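Local coordinates for protein adenylyltransferase VopS (Vibrio parahaemolyticus, PDB 3LET), which transfers AMP from ATP to a threonine of host Rho-family GTPases, blocking their binding to downstream effectors and so inhibiting actin assembly in infected cells, at residues N178-K183 against E188-L193; R216-V221 against N281-R286. One frame throughout, in Å; residues are numbered along the deposited sequence.

Interaction 1 of 2, residues N178-K183 against E188-L193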
loop_
_atom_site.group_PDB
_atom_site.type_symbol
_atom_site.label_atom_id
_atom_site.label_comp_id
_atom_site.label_asym_id
_atom_site.label_seq_id
_atom_site.Cartn_x
_atom_site.Cartn_y
_atom_site.Cartn_z
ATOM N N ASN A 178 -10.009 -23.929 -2.595
ATOM C CA ASN A 178 -10.827 -24.216 -1.423
ATOM C C ASN A 178 -10.867 -23.066 -0.429
ATOM O O ASN A 178 -11.925 -22.740 0.135
ATOM C CB ASN A 178 -10.299 -25.450 -0.706
ATOM C CG ASN A 178 -11.163 -25.842 0.468
ATOM O OD1 ASN A 178 -12.268 -26.347 0.295
ATOM N ND2 ASN A 178 -10.670 -25.593 1.667
ATOM N N ALA A 179 -9.724 -22.424 -0.248
ATOM C CA ALA A 179 -9.628 -21.303 0.676
ATOM C C ALA A 179 -10.440 -20.088 0.196
ATOM O O ALA A 179 -10.935 -19.304 1.020
ATOM C CB ALA A 179 -8.158 -20.932 0.904
ATOM N N SER A 180 -10.581 -19.924 -1.120
ATOM C CA SER A 180 -11.344 -18.809 -1.698
ATOM C C SER A 180 -12.784 -19.218 -1.995
ATOM O O SER A 180 -13.556 -18.415 -2.546
ATOM C CB SER A 180 -10.724 -18.342 -3.034
ATOM O OG SER A 180 -9.308 -18.390 -3.020
ATOM N N ASN A 181 -13.148 -20.457 -1.666
ATOM C CA ASN A 181 -14.478 -20.971 -2.032
ATOM C C ASN A 181 -14.769 -20.681 -3.520
ATOM O O ASN A 181 -15.861 -20.237 -3.889
ATOM C CB ASN A 181 -15.553 -20.319 -1.141
ATOM C CG ASN A 181 -16.923 -20.969 -1.285
ATOM O OD1 ASN A 181 -17.031 -22.172 -1.546
ATOM N ND2 ASN A 181 -17.987 -20.173 -1.066
ATOM N N SER A 182 -13.760 -20.897 -4.358
ATOM C CA SER A 182 -13.829 -20.544 -5.758
ATOM C C SER A 182 -14.444 -21.664 -6.606
ATOM O O SER A 182 -14.238 -22.839 -6.333
ATOM C CB SER A 182 -12.426 -20.214 -6.256
ATOM O OG SER A 182 -12.408 -20.026 -7.649
ATOM N N LYS A 183 -15.185 -21.272 -7.630
ATOM C CA LYS A 183 -16.000 -22.204 -8.406
ATOM C C LYS A 183 -15.854 -21.966 -9.877
ATOM O O LYS A 183 -15.438 -20.890 -10.326
ATOM C CB LYS A 183 -17.493 -22.050 -8.051
ATOM C CG LYS A 183 -17.786 -22.084 -6.574
ATOM C CD LYS A 183 -17.680 -23.484 -5.996
ATOM C CE LYS A 183 -18.088 -23.466 -4.528
ATOM N NZ LYS A 183 -17.389 -24.481 -3.694
ATOM N N GLU A 188 -10.983 -22.331 -12.423
ATOM C CA GLU A 188 -10.122 -22.640 -13.546
ATOM C C GLU A 188 -9.053 -21.570 -13.772
ATOM O O GLU A 188 -7.919 -21.877 -14.156
ATOM C CB GLU A 188 -10.952 -22.782 -14.836
ATOM C CG GLU A 188 -11.868 -23.966 -14.847
ATOM C CD GLU A 188 -12.506 -24.157 -16.203
ATOM O OE1 GLU A 188 -12.787 -23.136 -16.870
ATOM O OE2 GLU A 188 -12.716 -25.321 -16.602
ATOM N N ASN A 189 -9.406 -20.318 -13.539
ATOM C CA ASN A 189 -8.449 -19.216 -13.713
ATOM C C ASN A 189 -7.331 -19.324 -12.669
ATOM O O ASN A 189 -6.152 -19.153 -12.970
ATOM C CB ASN A 189 -9.164 -17.866 -13.558
ATOM C CG ASN A 189 -8.244 -16.673 -13.809
ATOM O OD1 ASN A 189 -7.533 -16.622 -14.808
ATOM N ND2 ASN A 189 -8.290 -15.691 -12.912
ATOM N N ILE A 190 -7.714 -19.601 -11.427
ATOM C CA ILE A 190 -6.722 -19.801 -10.357
ATOM C C ILE A 190 -5.735 -20.908 -10.764
ATOM O O ILE A 190 -4.521 -20.751 -10.636
ATOM C CB ILE A 190 -7.415 -20.178 -9.044
ATOM C CG1 ILE A 190 -8.153 -18.954 -8.486
ATOM C CG2 ILE A 190 -6.390 -20.729 -8.040
ATOM C CD1 ILE A 190 -9.189 -19.268 -7.379
ATOM N N THR A 191 -6.261 -22.035 -11.234
ATOM C CA THR A 191 -5.402 -23.137 -11.675
ATOM C C THR A 191 -4.484 -22.752 -12.850
ATOM O O THR A 191 -3.281 -23.034 -12.826
ATOM C CB THR A 191 -6.238 -24.332 -12.097
ATOM O OG1 THR A 191 -7.038 -24.744 -10.985
ATOM C CG2 THR A 191 -5.315 -25.487 -12.535
ATOM N N SER A 192 -5.033 -22.090 -13.870
ATOM C CA SER A 192 -4.204 -21.673 -15.013
ATOM C C SER A 192 -3.103 -20.704 -14.594
ATOM O O SER A 192 -1.966 -20.831 -15.053
ATOM C CB SER A 192 -5.032 -20.990 -16.109
ATOM O OG SER A 192 -6.161 -21.772 -16.459
ATOM N N LEU A 193 -3.441 -19.734 -13.747
ATOM C CA LEU A 193 -2.459 -18.731 -13.329
ATOM C C LEU A 193 -1.362 -19.382 -12.509
ATOM O O LEU A 193 -0.194 -19.027 -12.606
ATOM C CB LEU A 193 -3.108 -17.576 -12.542
ATOM C CG LEU A 193 -3.897 -16.562 -13.390
ATOM C CD1 LEU A 193 -4.702 -15.601 -12.506
ATOM C CD2 LEU A 193 -2.960 -15.774 -14.309
#
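Ser180 is the first residue of 178-183 to meet helix 184-199, and the touch is light: its OG stands 4.4 Å from CD1 of Ile190. That hydroxyl is committed elsewhere, since it hydrogen-bonds to the backbone O of Ile176 one turn back. Asn181 then shows how a helix can be brought to a stop. Its positive phi of 48° takes the chain out of helical geometry, while bonds back into the last turn, among them Asn181 N to Asn178 O at 3.2 Å, complete a Schellman motif at the C-terminal end of helix 168-179. The result is a tight turn between two consecutive helices, in which a few residues separate them and the end of the first faces the opening turns of the second. Ser182, buried in this turn, makes the main contact. With OG anti to its backbone N (chi1 173°), its side chain meets the tip of Ile190 through two atoms: CD1 of Ile190 lies 3.3 Å from Ser182 OG and 3.6 Å from Ser182 CB. Ile190 supplies the reach, because its longer branch runs out nearly straight (chi2 165°) and delivers the terminal methyl to the serine. The hydroxyl also makes a weak hydrogen bond to OD2 of Asp186, so it is both a van der Waals neighbour of the methyl and a polar link to the start of helix 184-199. Beyond it, Lys183 directs its CB away from 188-193, and the chain then folds back along its own segment. There its NZ bonds to OD1 of Asn181 at 3.2 Å, approaching the carbonyl from a position tilted out of its plane and bridging the turn on its exposed side.

Interaction 2 of 2, residues R216-V221 against N281-R286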
loop_
_atom_site.group_PDB
_atom_site.type_symbol
_atom_site.label_atom_id
_atom_site.label_comp_id
_atom_site.label_asym_id
_atom_site.label_seq_id
_atom_site.Cartn_x
_atom_site.Cartn_y
_atom_site.Cartn_z
ATOM N N ARG A 216 -5.170 -10.144 -12.988
ATOM C CA ARG A 216 -5.698 -11.314 -13.679
ATOM C C ARG A 216 -6.343 -12.292 -12.711
ATOM O O ARG A 216 -7.267 -13.012 -13.064
ATOM C CB ARG A 216 -4.581 -11.987 -14.482
ATOM C CG ARG A 216 -4.108 -11.105 -15.643
ATOM C CD ARG A 216 -2.934 -11.719 -16.391
ATOM N NE ARG A 216 -3.305 -13.013 -16.949
ATOM C CZ ARG A 216 -2.457 -14.013 -17.189
ATOM N NH1 ARG A 216 -1.171 -13.897 -16.924
ATOM N NH2 ARG A 216 -2.902 -15.140 -17.700
ATOM N N LEU A 217 -5.885 -12.280 -11.467
ATOM C CA LEU A 217 -6.381 -13.219 -10.478
ATOM C C LEU A 217 -7.689 -12.739 -9.841
ATOM O O LEU A 217 -8.541 -13.549 -9.482
ATOM C CB LEU A 217 -5.328 -13.410 -9.402
ATOM C CG LEU A 217 -5.665 -14.305 -8.221
ATOM C CD1 LEU A 217 -5.909 -15.752 -8.705
ATOM C CD2 LEU A 217 -4.512 -14.246 -7.200
ATOM N N VAL A 218 -7.829 -11.419 -9.707
ATOM C CA VAL A 218 -8.955 -10.798 -9.003
ATOM C C VAL A 218 -9.575 -9.792 -9.973
ATOM O O VAL A 218 -9.504 -8.594 -9.754
ATOM C CB VAL A 218 -8.448 -10.070 -7.728
ATOM C CG1 VAL A 218 -9.605 -9.679 -6.798
ATOM C CG2 VAL A 218 -7.467 -10.978 -6.972
ATOM N N PRO A 219 -10.155 -10.267 -11.084
ATOM C CA PRO A 219 -10.516 -9.220 -12.053
ATOM C C PRO A 219 -11.601 -8.257 -11.545
ATOM O O PRO A 219 -12.440 -8.609 -10.704
ATOM C CB PRO A 219 -10.991 -10.012 -13.279
ATOM C CG PRO A 219 -10.370 -11.369 -13.129
ATOM C CD PRO A 219 -10.319 -11.621 -11.640
ATOM N N ASN A 220 -11.555 -7.030 -12.048
ATOM C CA ASN A 220 -12.512 -6.001 -11.660
ATOM C C ASN A 220 -12.709 -5.873 -10.148
ATOM O O ASN A 220 -13.793 -5.549 -9.663
ATOM C CB ASN A 220 -13.849 -6.230 -12.361
ATOM C CG ASN A 220 -13.855 -5.690 -13.776
ATOM O OD1 ASN A 220 -12.873 -5.100 -14.233
ATOM N ND2 ASN A 220 -14.965 -5.880 -14.477
ATOM N N VAL A 221 -11.649 -6.136 -9.404
ATOM C CA VAL A 221 -11.578 -5.661 -8.043
ATOM C C VAL A 221 -11.794 -4.157 -8.140
ATOM O O VAL A 221 -11.451 -3.544 -9.156
ATOM C CB VAL A 221 -10.197 -5.935 -7.441
ATOM C CG1 VAL A 221 -9.107 -5.324 -8.321
ATOM C CG2 VAL A 221 -10.113 -5.385 -6.033
ATOM N N ASN A 281 -6.564 -9.726 -1.065
ATOM C CA ASN A 281 -5.303 -10.018 -0.381
ATOM C C ASN A 281 -5.144 -11.494 -0.028
ATOM O O ASN A 281 -4.052 -12.028 -0.140
ATOM C CB ASN A 281 -5.195 -9.188 0.901
ATOM C CG ASN A 281 -5.067 -7.725 0.586
ATOM O OD1 ASN A 281 -4.118 -7.340 -0.073
ATOM N ND2 ASN A 281 -6.032 -6.914 1.005
ATOM N N GLY A 282 -6.216 -12.135 0.428
ATOM C CA GLY A 282 -6.130 -13.538 0.805
ATOM C C GLY A 282 -5.783 -14.381 -0.423
ATOM O O GLY A 282 -4.888 -15.247 -0.384
ATOM N N ARG A 283 -6.447 -14.092 -1.543
ATOM C CA ARG A 283 -6.182 -14.829 -2.782
ATOM C C ARG A 283 -4.752 -14.602 -3.233
ATOM O O ARG A 283 -4.086 -15.541 -3.648
ATOM C CB ARG A 283 -7.097 -14.335 -3.914
ATOM C CG ARG A 283 -8.473 -14.936 -3.843
ATOM C CD ARG A 283 -9.371 -14.305 -4.889
ATOM N NE ARG A 283 -10.676 -14.938 -4.847
ATOM C CZ ARG A 283 -11.260 -15.531 -5.879
ATOM N NH1 ARG A 283 -10.665 -15.544 -7.063
ATOM N NH2 ARG A 283 -12.457 -16.085 -5.724
ATOM N N MET A 284 -4.277 -13.361 -3.182
ATOM C CA MET A 284 -2.904 -13.092 -3.610
ATOM C C MET A 284 -1.894 -13.766 -2.704
ATOM O O MET A 284 -0.894 -14.326 -3.184
ATOM C CB MET A 284 -2.586 -11.595 -3.640
ATOM C CG MET A 284 -2.950 -10.917 -4.963
ATOM S SD MET A 284 -2.017 -11.602 -6.367
ATOM C CE MET A 284 -0.410 -10.798 -6.247
ATOM N N GLY A 285 -2.105 -13.638 -1.396
ATOM C CA GLY A 285 -1.159 -14.190 -0.423
ATOM C C GLY A 285 -1.009 -15.695 -0.580
ATOM O O GLY A 285 0.109 -16.247 -0.578
ATOM N N ARG A 286 -2.132 -16.375 -0.732
ATOM C CA ARG A 286 -2.103 -17.835 -0.980
ATOM C C ARG A 286 -1.509 -18.185 -2.330
ATOM O O ARG A 286 -0.773 -19.150 -2.450
ATOM C CB ARG A 286 -3.516 -18.409 -0.863
ATOM C CG ARG A 286 -4.051 -18.246 0.546
ATOM C CD ARG A 286 -5.221 -19.181 0.874
ATOM N NE ARG A 286 -5.655 -18.920 2.255
ATOM C CZ ARG A 286 -6.514 -17.970 2.581
ATOM N NH1 ARG A 286 -7.075 -17.238 1.625
ATOM N NH2 ARG A 286 -6.825 -17.754 3.852
#
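The guanidinium of Arg283 meets the end of helix 207-217 at its edge: Leu217 O lies near the plane of the group, 3.8 Å from NH1, which is proximity and not a hydrogen bond. The stronger tie is a salt bridge from NH2 to Asp186. The chain leading to this group is extended from CG to NE, and its CD passes 4.4 Å from CG2 of Val218, the residue at which helix 207-217 gives way to loop. Leu217 itself presses its CD2 against the backbone of helix 281-295, 3.8 Å from Arg283 O. The same methyl comes within 4.2 Å of Arg283 CB and 3.7 Å of Met284 SD. Met284, bent at chi2 and chi3, crosses the leucine at an angle with its thioether, and its side chain also packs on Leu210, Leu213 and His214 of helix 207-217. The segment that receives these contacts is the first turns of a helix, with Gly285 N bonded to Asn281 O at 2.8 Å. Gly280, Asn281, Gly282 and Arg283 are the GNGR of the Fic motif, which closes with Arg286; Asn281, Gly282 and Arg286 probably bind ATP, as in related enzymes.

Interactions 1 and 2 are neighbours, their centres 10 Å apart, and interaction 1 borders the start of helix 281-295, which forms one side of interaction 2. Interaction 1 joins helices adjacent in sequence across a short turn, whereas interaction 2 brings together parts of the Fic domain some 60 residues apart. The former, a small buried contact further from the centre of the chain, sets serines against one isoleucine methyl; the latter, nearer the centre, larger but only partly buried, combines a leucine-methionine contact with an arginine. Direct links exist as well: Asn189 ND2 probably hydrogen-bonds to Arg216 O, and Ala179 CB packs on Arg286 CD. Asp186 has a partner in each.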